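Local structure of minor capsid protein VP1 (Human bocavirus 3, 5US7) at residues A[499-503]-A[504-508]; A[523-527]-A[528-532]; A[310-314]-A[315-319]. The protein probably forms the 60-subunit T=1 icosahedral parvovirus capsid, its longest form also bearing a phospholipase A2-like region at the N-terminus. One frame throughout, in Å; residues are numbered along the deposited sequence.

Contact 1 of 3, residues A[499-503]-A[504-508]; sequences LGIGG and ADEIN
A loop reversal in the long C-terminal region after strand 466-482 brings Ile-501 and Gly-502 against Glu-506, Ile-507 and Asn-508. No regular helix or strand takes part. The chain turns back through Gly-503, Ala-504 and Asp-505, and the CA atoms of Gly-502 and Glu-506 lie 4.5 Å apart. Gly-503 has phi 146°, a backbone setting suited to glycine. A weak hydrogen bond ties the two limbs. Gly-502 N donates to Asn-508 O over 3.3 Å, and the bond is long but nearly straight, with 164° at the hydrogen.

Ile-501 is the side chain whose CB points toward the returning limb. The CG1 branch lies along the backbone there, with Ile-501 CD1 3.1 Å from Ile-507 O and 3.6 Å from Asn-508 O. The other branch serves Glu-506. Ile-501 CG2 sits 3.8 Å from Glu-506 CB and 3.2 Å from Glu-506 OE1. The glutamate starts out away from the first limb. A bend at chi2, -54°, folds its carboxylate back, and the two side chains pass each other at a slant.

Outside the reversal, Ala-504 N is hydrogen-bonded to Asp-514 OD1. Ile-501 packs on Met-203 of a neighbouring subunit, and Ile-507 and Asn-508 pack on Arg-89 of that same subunit. The loop therefore lies at a subunit interface of the capsid.

The chemistry is modest. Methyl and methylene groups meet carbonyl and carboxylate oxygens, and the hydrogen bond across the turn is weak. Little strong polar bonding across the turn is therefore evident, and the contacts to Asp-514 and to the neighbouring subunit add to it.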
ATOM      1  N   LEU A 499      91.670 -60.910 -33.077  1.00 56.19           N
ATOM      2  CA  LEU A 499      92.148 -59.692 -33.723  1.00 56.19           C
ATOM      3  C   LEU A 499      93.621 -59.927 -34.004  1.00 56.19           C
ATOM      4  O   LEU A 499      94.235 -60.853 -33.469  1.00 56.19           O
ATOM      5  CB  LEU A 499      92.000 -58.390 -32.931  1.00 53.73           C
ATOM      6  CG  LEU A 499      90.709 -57.615 -32.673  1.00 53.73           C
ATOM      7  CD1 LEU A 499      91.025 -56.382 -31.871  1.00 53.73           C
ATOM      8  CD2 LEU A 499      90.027 -57.235 -33.953  1.00 53.73           C
ATOM      9  N   GLY A 500      94.186 -59.070 -34.849  1.00 60.59           N
ATOM     10  CA  GLY A 500      95.555 -59.203 -35.281  1.00 60.59           C
ATOM     11  C   GLY A 500      96.474 -58.181 -34.638  1.00 60.59           C
ATOM     12  O   GLY A 500      96.098 -57.406 -33.767  1.00 60.59           O
ATOM     13  N   ILE A 501      97.711 -58.198 -35.112  1.00 68.96           N
ATOM     14  CA  ILE A 501      98.738 -57.283 -34.652  1.00 68.96           C
ATOM     15  C   ILE A 501      99.375 -56.687 -35.899  1.00 68.96           C
ATOM     16  O   ILE A 501      99.454 -57.341 -36.944  1.00 68.96           O
ATOM     17  CB  ILE A 501      99.774 -58.007 -33.768  1.00 69.22           C
ATOM     18  CG1 ILE A 501     100.347 -57.056 -32.734  1.00 69.22           C
ATOM     19  CG2 ILE A 501     100.893 -58.605 -34.608  1.00 69.22           C
ATOM     20  CD1 ILE A 501      99.317 -56.680 -31.693  1.00 69.22           C
ATOM     21  N   GLY A 502      99.794 -55.435 -35.814  1.00 71.49           N
ATOM     22  CA  GLY A 502     100.298 -54.774 -37.000  1.00 71.49           C
ATOM     23  C   GLY A 502     100.885 -53.418 -36.688  1.00 71.49           C
ATOM     24  O   GLY A 502     100.677 -52.855 -35.610  1.00 71.49           O
ATOM     25  N   GLY A 503     101.625 -52.909 -37.655  1.00 75.53           N
ATOM     26  CA  GLY A 503     102.292 -51.632 -37.530  1.00 75.53           C
ATOM     27  C   GLY A 503     103.601 -51.681 -38.288  1.00 75.53           C
ATOM     28  O   GLY A 503     103.844 -52.592 -39.073  1.00 75.53           O
ATOM     29  N   ALA A 504     104.437 -50.672 -38.045  1.00 79.86           N
ATOM     30  CA  ALA A 504     105.795 -50.700 -38.577  1.00 79.86           C
ATOM     31  C   ALA A 504     106.496 -51.951 -38.065  1.00 79.86           C
ATOM     32  O   ALA A 504     106.720 -52.905 -38.817  1.00 79.86           O
ATOM     33  CB  ALA A 504     106.559 -49.439 -38.175  1.00 76.60           C
ATOM     34  N   ASP A 505     106.845 -51.946 -36.785  1.00 79.48           N
ATOM     35  CA  ASP A 505     106.980 -53.165 -36.012  1.00 79.48           C
ATOM     36  C   ASP A 505     105.592 -53.684 -35.661  1.00 79.48           C
ATOM     37  O   ASP A 505     104.596 -52.968 -35.778  1.00 79.48           O
ATOM     38  CB  ASP A 505     107.810 -52.910 -34.758  1.00 80.36           C
ATOM     39  CG  ASP A 505     107.301 -51.735 -33.965  1.00 80.36           C
ATOM     40  OD1 ASP A 505     106.404 -51.036 -34.477  1.00 80.36           O
ATOM     41  OD2 ASP A 505     107.802 -51.497 -32.847  1.00 80.36           O
ATOM     42  N   GLU A 506     105.520 -54.957 -35.270  1.00 75.58           N
ATOM     43  CA  GLU A 506     104.221 -55.557 -34.984  1.00 75.58           C
ATOM     44  C   GLU A 506     103.485 -54.780 -33.902  1.00 75.58           C
ATOM     45  O   GLU A 506     102.394 -54.254 -34.135  1.00 75.58           O
ATOM     46  CB  GLU A 506     104.395 -57.019 -34.584  1.00 80.80           C
ATOM     47  CG  GLU A 506     104.975 -57.870 -35.691  1.00 80.80           C
ATOM     48  CD  GLU A 506     104.177 -57.771 -36.976  1.00 80.80           C
ATOM     49  OE1 GLU A 506     102.930 -57.760 -36.915  1.00 80.80           O
ATOM     50  OE2 GLU A 506     104.802 -57.686 -38.052  1.00 80.80           O
ATOM     51  N   ILE A 507     104.074 -54.698 -32.711  1.00 73.79           N
ATOM     52  CA  ILE A 507     103.689 -53.768 -31.649  1.00 73.79           C
ATOM     53  C   ILE A 507     102.174 -53.789 -31.406  1.00 73.79           C
ATOM     54  O   ILE A 507     101.642 -54.791 -30.925  1.00 73.79           O
ATOM     55  CB  ILE A 507     104.273 -52.353 -31.905  1.00 75.80           C
ATOM     56  CG1 ILE A 507     104.151 -51.481 -30.655  1.00 75.80           C
ATOM     57  CG2 ILE A 507     103.741 -51.647 -33.170  1.00 75.80           C
ATOM     58  CD1 ILE A 507     104.980 -51.979 -29.510  1.00 75.80           C
ATOM     59  N   ASN A 508     101.476 -52.695 -31.701  1.00 66.33           N
ATOM     60  CA  ASN A 508     100.130 -52.414 -31.223  1.00 66.33           C
ATOM     61  C   ASN A 508      99.035 -53.039 -32.099  1.00 66.33           C
ATOM     62  O   ASN A 508      99.281 -53.421 -33.243  1.00 66.33           O
ATOM     63  CB  ASN A 508      99.967 -50.903 -31.113  1.00 66.98           C
ATOM     64  CG  ASN A 508     100.233 -50.199 -32.402  1.00 66.98           C
ATOM     65  OD1 ASN A 508     100.715 -50.793 -33.363  1.00 66.98           O
ATOM     66  ND2 ASN A 508      99.956 -48.907 -32.425  1.00 66.98           N
TER

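Contact 2 of 3, residues A[523-527]-A[528-532]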
ATOM      1  N   THR A 523      92.939 -57.544 -40.720  1.00 63.94           N
ATOM      2  CA  THR A 523      93.551 -58.314 -41.796  1.00 63.94           C
ATOM      3  C   THR A 523      92.570 -59.280 -42.440  1.00 63.94           C
ATOM      4  O   THR A 523      92.561 -59.430 -43.664  1.00 63.94           O
ATOM      5  CB  THR A 523      94.766 -59.074 -41.280  1.00 65.27           C
ATOM      6  OG1 THR A 523      94.365 -59.955 -40.226  1.00 65.27           O
ATOM      7  CG2 THR A 523      95.805 -58.109 -40.761  1.00 65.27           C
ATOM      8  N   THR A 524      91.748 -59.954 -41.644  1.00 63.51           N
ATOM      9  CA  THR A 524      90.903 -61.013 -42.165  1.00 63.51           C
ATOM     10  C   THR A 524      89.537 -60.933 -41.502  1.00 63.51           C
ATOM     11  O   THR A 524      89.204 -59.963 -40.824  1.00 63.51           O
ATOM     12  CB  THR A 524      91.528 -62.393 -41.923  1.00 67.79           C
ATOM     13  OG1 THR A 524      91.724 -62.583 -40.517  1.00 67.79           O
ATOM     14  CG2 THR A 524      92.861 -62.543 -42.651  1.00 67.79           C
ATOM     15  N   TRP A 525      88.732 -61.948 -41.768  1.00 66.24           N
ATOM     16  CA  TRP A 525      87.603 -62.348 -40.947  1.00 66.24           C
ATOM     17  C   TRP A 525      88.182 -63.092 -39.740  1.00 66.24           C
ATOM     18  O   TRP A 525      89.291 -63.615 -39.829  1.00 66.24           O
ATOM     19  CB  TRP A 525      86.689 -63.241 -41.774  1.00 65.31           C
ATOM     20  CG  TRP A 525      85.980 -62.503 -42.827  1.00 65.31           C
ATOM     21  CD1 TRP A 525      86.537 -61.933 -43.916  1.00 65.31           C
ATOM     22  CD2 TRP A 525      84.566 -62.396 -42.995  1.00 65.31           C
ATOM     23  NE1 TRP A 525      85.571 -61.376 -44.706  1.00 65.31           N
ATOM     24  CE2 TRP A 525      84.347 -61.661 -44.166  1.00 65.31           C
ATOM     25  CE3 TRP A 525      83.466 -62.823 -42.256  1.00 65.31           C
ATOM     26  CZ2 TRP A 525      83.080 -61.341 -44.615  1.00 65.31           C
ATOM     27  CZ3 TRP A 525      82.212 -62.501 -42.706  1.00 65.31           C
ATOM     28  CH2 TRP A 525      82.025 -61.764 -43.867  1.00 65.31           C
ATOM     29  N   ASP A 526      87.469 -63.159 -38.618  1.00 62.47           N
ATOM     30  CA  ASP A 526      86.157 -62.569 -38.450  1.00 62.47           C
ATOM     31  C   ASP A 526      86.240 -61.202 -37.809  1.00 62.47           C
ATOM     32  O   ASP A 526      85.219 -60.620 -37.479  1.00 62.47           O
ATOM     33  CB  ASP A 526      85.266 -63.481 -37.611  1.00 67.92           C
ATOM     34  CG  ASP A 526      84.874 -64.747 -38.342  1.00 67.92           C
ATOM     35  OD1 ASP A 526      85.038 -64.800 -39.577  1.00 67.92           O
ATOM     36  OD2 ASP A 526      84.391 -65.688 -37.681  1.00 67.92           O
ATOM     37  N   MET A 527      87.447 -60.696 -37.580  1.00 59.44           N
ATOM     38  CA  MET A 527      87.549 -59.284 -37.259  1.00 59.44           C
ATOM     39  C   MET A 527      86.979 -58.495 -38.428  1.00 59.44           C
ATOM     40  O   MET A 527      87.084 -58.910 -39.581  1.00 59.44           O
ATOM     41  CB  MET A 527      88.996 -58.895 -36.946  1.00 60.99           C
ATOM     42  CG  MET A 527      89.960 -58.961 -38.094  1.00 60.99           C
ATOM     43  SD  MET A 527      91.686 -58.818 -37.595  1.00 60.99           S
ATOM     44  CE  MET A 527      92.113 -60.528 -37.322  1.00 60.99           C
ATOM     45  N   CYS A 528      86.381 -57.345 -38.121  1.00 52.16           N
ATOM     46  CA  CYS A 528      85.299 -56.654 -38.828  1.00 52.16           C
ATOM     47  C   CYS A 528      83.942 -57.116 -38.315  1.00 52.16           C
ATOM     48  O   CYS A 528      82.936 -56.488 -38.627  1.00 52.16           O
ATOM     49  CB  CYS A 528      85.339 -56.828 -40.358  1.00 56.89           C
ATOM     50  SG  CYS A 528      86.787 -56.174 -41.206  1.00 56.89           S
ATOM     51  N   PHE A 529      83.895 -58.180 -37.521  1.00 49.42           N
ATOM     52  CA  PHE A 529      82.771 -58.617 -36.701  1.00 49.42           C
ATOM     53  C   PHE A 529      81.469 -58.828 -37.462  1.00 49.42           C
ATOM     54  O   PHE A 529      80.510 -58.097 -37.239  1.00 49.42           O
ATOM     55  CB  PHE A 529      82.547 -57.617 -35.576  1.00 49.16           C
ATOM     56  CG  PHE A 529      83.678 -57.543 -34.605  1.00 49.16           C
ATOM     57  CD1 PHE A 529      84.609 -58.552 -34.523  1.00 49.16           C
ATOM     58  CD2 PHE A 529      83.807 -56.462 -33.761  1.00 49.16           C
ATOM     59  CE1 PHE A 529      85.643 -58.487 -33.631  1.00 49.16           C
ATOM     60  CE2 PHE A 529      84.836 -56.396 -32.868  1.00 49.16           C
ATOM     61  CZ  PHE A 529      85.754 -57.407 -32.802  1.00 49.16           C
ATOM     62  N   PRO A 530      81.376 -59.836 -38.319  1.00 49.80           N
ATOM     63  CA  PRO A 530      80.137 -60.057 -39.071  1.00 49.80           C
ATOM     64  C   PRO A 530      78.917 -60.134 -38.164  1.00 49.80           C
ATOM     65  O   PRO A 530      78.998 -60.560 -37.012  1.00 49.80           O
ATOM     66  CB  PRO A 530      80.375 -61.406 -39.752  1.00 52.88           C
ATOM     67  CG  PRO A 530      81.802 -61.721 -39.542  1.00 52.88           C
ATOM     68  CD  PRO A 530      82.484 -60.605 -38.887  1.00 52.88           C
ATOM     69  N   VAL A 531      77.776 -59.699 -38.686  1.00 50.72           N
ATOM     70  CA  VAL A 531      76.508 -60.039 -38.055  1.00 50.72           C
ATOM     71  C   VAL A 531      76.157 -61.486 -38.377  1.00 50.72           C
ATOM     72  O   VAL A 531      76.758 -62.112 -39.251  1.00 50.72           O
ATOM     73  CB  VAL A 531      75.378 -59.090 -38.477  1.00 47.45           C
ATOM     74  CG1 VAL A 531      75.715 -57.665 -38.111  1.00 47.45           C
ATOM     75  CG2 VAL A 531      75.087 -59.240 -39.933  1.00 47.45           C
ATOM     76  N   LYS A 532      75.210 -62.034 -37.619  1.00 54.35           N
ATOM     77  CA  LYS A 532      74.634 -63.361 -37.785  1.00 54.35           C
ATOM     78  C   LYS A 532      75.570 -64.461 -37.311  1.00 54.35           C
ATOM     79  O   LYS A 532      75.186 -65.626 -37.351  1.00 54.35           O
ATOM     80  CB  LYS A 532      74.225 -63.673 -39.234  1.00 52.41           C
ATOM     81  CG  LYS A 532      73.131 -62.795 -39.774  1.00 52.41           C
ATOM     82  CD  LYS A 532      72.835 -63.139 -41.208  1.00 52.41           C
ATOM     83  CE  LYS A 532      71.802 -62.204 -41.772  1.00 52.41           C
ATOM     84  NZ  LYS A 532      70.515 -62.317 -41.049  1.00 52.41           N
TER
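The Trp-525 indole meets the Pro-530 ring at its six-membered end. Pro-530 CG is 3.3 Å from Trp-525 CZ3 and 3.4 Å from Trp-525 CE3, approaching obliquely. At the indole edge, in its plane, lies Asp-526 OD1. The Phe-529 ring has Asp-526 O at its edge, 3.7 Å from Phe-529 CD1, and Met-527 CA nearby at a slant. Phe-529 is also stacked with His-494.

The peptide bond between Trp-525 and Asp-526 is cis. Asp-526 O accepts a hydrogen bond from Phe-529 N over 2.8 Å. The donor is tilted 24° from the carbonyl plane. Pro-530 CD packs beside Asp-526 O at 3.1 Å. Trp-525 CG stands beside its backbone N, chi1 -71°, and the ring swings over to the proline.

Asp-526 OD2 forms a salt bridge with Arg-492, in the probable nuclear localization signal. Phe-529 also packs on Trp-112 of helix 109-116 and on Pro-490 of a neighbouring subunit.

Residues 526-529 form a beta turn, closed by the i-to-i+3 hydrogen bond. The positive phi of Cys-528, 90°, at the third position, after the extended Met-527, marks it as type II.

Contact 3 of 3, residues A[310-314]-A[315-319]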
ATOM      1  N   ALA A 310      91.448 -56.718 -65.378  1.00 93.20           N
ATOM      2  CA  ALA A 310      90.723 -55.615 -66.024  1.00 93.20           C
ATOM      3  C   ALA A 310      89.694 -56.289 -66.934  1.00 93.20           C
ATOM      4  O   ALA A 310      89.136 -57.325 -66.543  1.00 93.20           O
ATOM      5  CB  ALA A 310      91.667 -54.655 -66.716  1.00 91.13           C
ATOM      6  N   SER A 311      89.462 -55.776 -68.141  1.00 92.32           N
ATOM      7  CA  SER A 311      88.400 -56.277 -69.023  1.00 92.32           C
ATOM      8  C   SER A 311      87.143 -56.411 -68.164  1.00 92.32           C
ATOM      9  O   SER A 311      86.834 -55.489 -67.397  1.00 92.32           O
ATOM     10  CB  SER A 311      88.860 -57.550 -69.717  1.00 94.88           C
ATOM     11  OG  SER A 311      89.075 -58.595 -68.784  1.00 94.88           O
ATOM     12  N   ASP A 312      86.411 -57.517 -68.240  1.00 91.60           N
ATOM     13  CA  ASP A 312      85.349 -57.765 -67.277  1.00 91.60           C
ATOM     14  C   ASP A 312      85.274 -59.258 -66.994  1.00 91.60           C
ATOM     15  O   ASP A 312      85.241 -60.067 -67.926  1.00 91.60           O
ATOM     16  CB  ASP A 312      84.018 -57.234 -67.794  1.00 88.79           C
ATOM     17  CG  ASP A 312      82.945 -57.240 -66.742  1.00 88.79           C
ATOM     18  OD1 ASP A 312      83.194 -57.730 -65.622  1.00 88.79           O
ATOM     19  OD2 ASP A 312      81.859 -56.714 -67.034  1.00 88.79           O
ATOM     20  N   THR A 313      85.239 -59.615 -65.712  1.00 88.78           N
ATOM     21  CA  THR A 313      85.257 -61.007 -65.274  1.00 88.78           C
ATOM     22  C   THR A 313      84.096 -61.211 -64.314  1.00 88.78           C
ATOM     23  O   THR A 313      84.088 -60.642 -63.220  1.00 88.78           O
ATOM     24  CB  THR A 313      86.578 -61.346 -64.591  1.00 89.08           C
ATOM     25  OG1 THR A 313      86.730 -60.522 -63.431  1.00 89.08           O
ATOM     26  CG2 THR A 313      87.741 -61.080 -65.524  1.00 89.08           C
ATOM     27  N   ALA A 314      83.122 -62.023 -64.714  1.00 84.29           N
ATOM     28  CA  ALA A 314      81.909 -62.177 -63.921  1.00 84.29           C
ATOM     29  C   ALA A 314      81.564 -63.637 -63.675  1.00 84.29           C
ATOM     30  O   ALA A 314      81.430 -64.059 -62.522  1.00 84.29           O
ATOM     31  CB  ALA A 314      80.737 -61.473 -64.587  1.00 80.46           C
ATOM     32  N   ALA A 315      81.390 -64.388 -64.763  1.00 81.21           N
ATOM     33  CA  ALA A 315      80.785 -65.711 -64.912  1.00 81.21           C
ATOM     34  C   ALA A 315      79.291 -65.627 -65.161  1.00 81.21           C
ATOM     35  O   ALA A 315      78.696 -66.619 -65.568  1.00 81.21           O
ATOM     36  CB  ALA A 315      81.033 -66.640 -63.714  1.00 81.74           C
ATOM     37  N   TRP A 316      78.671 -64.477 -64.942  1.00 75.44           N
ATOM     38  CA  TRP A 316      77.321 -64.220 -65.416  1.00 75.44           C
ATOM     39  C   TRP A 316      77.291 -62.786 -65.902  1.00 75.44           C
ATOM     40  O   TRP A 316      77.503 -61.874 -65.104  1.00 75.44           O
ATOM     41  CB  TRP A 316      76.299 -64.446 -64.306  1.00 73.21           C
ATOM     42  CG  TRP A 316      76.234 -65.860 -63.868  1.00 73.21           C
ATOM     43  CD1 TRP A 316      76.931 -66.428 -62.853  1.00 73.21           C
ATOM     44  CD2 TRP A 316      75.427 -66.894 -64.429  1.00 73.21           C
ATOM     45  NE1 TRP A 316      76.614 -67.755 -62.744  1.00 73.21           N
ATOM     46  CE2 TRP A 316      75.689 -68.066 -63.703  1.00 73.21           C
ATOM     47  CE3 TRP A 316      74.508 -66.943 -65.475  1.00 73.21           C
ATOM     48  CZ2 TRP A 316      75.067 -69.269 -63.987  1.00 73.21           C
ATOM     49  CZ3 TRP A 316      73.892 -68.135 -65.753  1.00 73.21           C
ATOM     50  CH2 TRP A 316      74.173 -69.284 -65.014  1.00 73.21           C
ATOM     51  N   MET A 317      77.020 -62.578 -67.184  1.00 75.56           N
ATOM     52  CA  MET A 317      77.054 -61.243 -67.771  1.00 75.56           C
ATOM     53  C   MET A 317      75.644 -60.851 -68.188  1.00 75.56           C
ATOM     54  O   MET A 317      75.164 -61.268 -69.241  1.00 75.56           O
ATOM     55  CB  MET A 317      77.997 -61.220 -68.968  1.00 81.43           C
ATOM     56  CG  MET A 317      79.451 -61.465 -68.638  1.00 81.43           C
ATOM     57  SD  MET A 317      80.223 -60.177 -67.647  1.00 81.43           S
ATOM     58  CE  MET A 317      80.330 -58.836 -68.817  1.00 81.43           C
ATOM     59  N   VAL A 318      75.019 -59.973 -67.423  1.00 74.26           N
ATOM     60  CA  VAL A 318      73.683 -59.496 -67.749  1.00 74.26           C
ATOM     61  C   VAL A 318      73.808 -58.305 -68.687  1.00 74.26           C
ATOM     62  O   VAL A 318      74.503 -57.330 -68.382  1.00 74.26           O
ATOM     63  CB  VAL A 318      72.901 -59.141 -66.475  1.00 69.25           C
ATOM     64  CG1 VAL A 318      72.617 -60.391 -65.685  1.00 69.25           C
ATOM     65  CG2 VAL A 318      73.691 -58.203 -65.614  1.00 69.25           C
ATOM     66  N   GLY A 319      73.152 -58.383 -69.840  1.00 76.09           N
ATOM     67  CA  GLY A 319      73.314 -57.364 -70.852  1.00 76.09           C
ATOM     68  C   GLY A 319      72.102 -57.265 -71.750  1.00 76.09           C
ATOM     69  O   GLY A 319      71.086 -57.922 -71.528  1.00 76.09           O
TER
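Asp-312 and Met-317 approach from opposite directions, and Ala-314 completes the contact where the chain turns a corner. The apolar part of the contact is the thioether on a methyl. Met-317 SD lies 3.4 Å from Ala-314 CB. The methionine chain is bent at both chi2, -66°, and chi3, -71°. The double bend curls its end back toward Asp-312 and Ala-314, although its CB does not point there.

The methyl end meets a carboxylate. Met-317 CE is 3.2 Å from Asp-312 OD2 and 3.7 Å from Asp-312 CG. Asp-312 CB points toward the second limb, and CG lies opposite the backbone N, chi1 -170°, which carries the carboxylate toward the methyl. This is van der Waals contact. The charge of Asp-312 is answered by Lys-86, which forms a salt bridge with OD2. The same oxygen thus has a cationic partner and an apolar neighbour.

A side chain also meets the backbone: Ala-314 CB lies 3.3 Å from Trp-316 O. No hydrogen bond crosses between the two limbs. The second limb is instead held by backbone hydrogen bonds of Trp-316 with Phe-338 and of Val-318 with Ser-336.

Both limbs pack against a neighbouring subunit. Ala-310 touches its Tyr-288, and Met-317 its Tyr-391. Gly-319 pairs there in an antiparallel beta ladder, so the sheet continues across the interface. The contact is a buried corner leading into strand 319-320. It belongs to a long inter-strand excursion, probably the GH loop of the parvovirus jelly-roll capsid protein, whose subloops interlock between subunits.

In the fold
Contacts 2 and 3 are buried, while contact 1 is a surface contact that also borders a neighbouring subunit. Contacts 1 and 2 both belong to the C-terminal region after strand 466-482, and they touch: Leu-499 CD2 is 3.6 Å from Met-527 CB. Contact 3 comes earlier in the chain, before strand 319-320, and its nearest atoms are about 18 Å from contact 2 and about 29 Å from contact 1. The chemistry differs. Contact 2 combines aromatic packing with the hydrogen bond of a beta turn. Contact 3 sets a thioether and its methyl against an alanine and a carboxylate. Contact 1 is glycine-rich and weakly bonded. All three also meet other capsid subunits.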